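Local atomic coordinates of DNA primase (Aquifex aeolicus, PDB entry 2AU3), a protein that synthesises the short RNA primers from which DNA polymerase starts during DNA replication, and binds a zinc ion in its N-terminal domain. Residues Y216-D221 / F225-N230. Numbering follows the deposited sequence.
Sequences YINSPD and FKKGEN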
# COMPACT_ATOMS: atom_id res chain seq x y z
N TYR A 216 -16.33 3.69 1.59
CA TYR A 216 -15.15 2.84 1.48
C TYR A 216 -15.32 1.53 2.24
O TYR A 216 -15.74 1.52 3.40
CB TYR A 216 -13.91 3.58 1.98
CG TYR A 216 -12.63 2.78 1.90
CD1 TYR A 216 -11.92 2.66 0.70
CD2 TYR A 216 -12.12 2.13 3.03
CE1 TYR A 216 -10.75 1.92 0.62
CE2 TYR A 216 -10.94 1.39 2.96
CZ TYR A 216 -10.26 1.29 1.76
OH TYR A 216 -9.10 0.55 1.70
N ILE A 217 -14.99 0.42 1.58
CA ILE A 217 -14.94 -0.87 2.28
C ILE A 217 -13.63 -1.61 1.99
O ILE A 217 -12.97 -1.36 0.97
CB ILE A 217 -16.16 -1.75 1.95
CG1 ILE A 217 -16.19 -2.09 0.46
CG2 ILE A 217 -17.48 -1.08 2.41
CD1 ILE A 217 -17.30 -3.02 0.08
N ASN A 218 -13.25 -2.49 2.91
CA ASN A 218 -12.08 -3.35 2.74
C ASN A 218 -12.53 -4.77 2.71
O ASN A 218 -13.64 -5.09 3.17
CB ASN A 218 -11.17 -3.25 3.96
CG ASN A 218 -10.46 -1.96 4.04
OD1 ASN A 218 -9.80 -1.54 3.09
ND2 ASN A 218 -10.56 -1.30 5.20
N SER A 219 -11.67 -5.64 2.21
CA SER A 219 -11.81 -7.06 2.43
C SER A 219 -12.00 -7.32 3.95
O SER A 219 -11.41 -6.65 4.78
CB SER A 219 -10.56 -7.77 1.90
OG SER A 219 -10.44 -7.55 0.50
N PRO A 220 -12.84 -8.27 4.31
CA PRO A 220 -13.00 -8.62 5.74
C PRO A 220 -11.73 -9.35 6.23
O PRO A 220 -11.00 -9.93 5.41
CB PRO A 220 -14.20 -9.56 5.73
CG PRO A 220 -14.27 -10.10 4.29
CD PRO A 220 -13.71 -9.05 3.41
N ASP A 221 -11.45 -9.32 7.52
CA ASP A 221 -10.24 -10.02 7.98
C ASP A 221 -10.37 -11.50 7.73
O ASP A 221 -11.48 -12.04 7.66
CB ASP A 221 -9.95 -9.73 9.45
CG ASP A 221 -9.17 -8.42 9.64
OD1 ASP A 221 -8.91 -7.70 8.63
OD2 ASP A 221 -8.78 -8.02 10.75
N PHE A 225 -5.66 -11.84 5.00
CA PHE A 225 -5.77 -10.38 5.11
C PHE A 225 -6.05 -9.92 6.56
O PHE A 225 -7.09 -10.24 7.14
CB PHE A 225 -6.87 -9.89 4.14
CG PHE A 225 -7.08 -8.39 4.17
CD1 PHE A 225 -6.21 -7.55 3.51
CD2 PHE A 225 -8.16 -7.84 4.86
CE1 PHE A 225 -6.39 -6.16 3.55
CE2 PHE A 225 -8.35 -6.48 4.90
CZ PHE A 225 -7.48 -5.63 4.24
N LYS A 226 -5.11 -9.19 7.15
CA LYS A 226 -5.37 -8.54 8.44
C LYS A 226 -5.11 -7.05 8.32
O LYS A 226 -3.95 -6.63 8.18
CB LYS A 226 -4.51 -9.16 9.55
CG LYS A 226 -4.39 -10.71 9.50
CD LYS A 226 -5.04 -11.37 10.71
CE LYS A 226 -5.03 -12.92 10.62
NZ LYS A 226 -3.68 -13.52 10.39
N LYS A 227 -6.18 -6.25 8.36
CA LYS A 227 -6.06 -4.82 8.10
C LYS A 227 -5.14 -4.13 9.11
O LYS A 227 -4.33 -3.30 8.74
CB LYS A 227 -7.43 -4.12 7.96
CG LYS A 227 -8.21 -3.90 9.25
CD LYS A 227 -9.71 -3.81 9.01
CE LYS A 227 -10.18 -2.39 8.75
NZ LYS A 227 -11.62 -2.33 8.24
N GLY A 228 -5.23 -4.56 10.37
CA GLY A 228 -4.47 -3.97 11.45
C GLY A 228 -2.98 -4.25 11.43
O GLY A 228 -2.25 -3.67 12.23
N GLU A 229 -2.52 -5.10 10.51
CA GLU A 229 -1.12 -5.55 10.47
C GLU A 229 -0.37 -5.13 9.19
O GLU A 229 0.82 -5.46 9.02
CB GLU A 229 -1.09 -7.06 10.64
CG GLU A 229 -1.69 -7.53 11.98
CD GLU A 229 -1.55 -9.02 12.20
OE1 GLU A 229 -0.61 -9.63 11.62
OE2 GLU A 229 -2.38 -9.58 12.94
N ASN A 230 -1.07 -4.42 8.31
CA ASN A 230 -0.52 -4.00 7.01
C ASN A 230 -0.61 -2.49 6.80
O ASN A 230 -1.50 -1.84 7.35
CB ASN A 230 -1.26 -4.73 5.88
CG ASN A 230 -0.92 -6.21 5.82
OD1 ASN A 230 0.10 -6.58 5.24
ND2 ASN A 230 -1.75 -7.05 6.44
O HOH W 1 -6.82 -6.57 11.65
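A short 3-10 turn, residues 227-229, meets the carboxylate of Asp-221, and the ring of Phe-225 packs on Ser-219 beside it. Asp-221 OD1 accepts a nearly straight hydrogen bond from Lys-227 N at 3.1 Å, with an N-H...O angle of 168°. The amide meets the syn side of OD1 but lies 33° out of the carboxylate plane. The other oxygen, Asp-221 OD2, accepts from a water at 2.6 Å, and that water accepts from Gly-228 N. The carboxylate thus holds two successive amides at the start of the turn, one directly and one through water. The chain here leaves edge strand 216-218 of the four-stranded antiparallel sheet in the catalytic core and runs on to strand 231-232 of the Toprim sheet. With chi1 at 180°, CG lies opposite the backbone N of Phe-225, and the ring is laid against Ser-219. Ser-219 CB sits over one face of the Phe-225 ring, 4.1 Å from its centroid, a CH-pi contact. Lys-227 N lies above the opposite face, near the rim. Ser-219 OG is hydrogen-bonded to Asn-172 OD1 and Phe-203 N. Ile-193 and Ile-201 of the sheet also touch the ring. With alanine in place of Phe-225 the ring is gone, and a gap between Ser-219, Ile-193 and Ile-201 would probably open under Lys-227. Asp-221 CA also makes a CA-H...O contact with Phe-225 O at 3.3 Å.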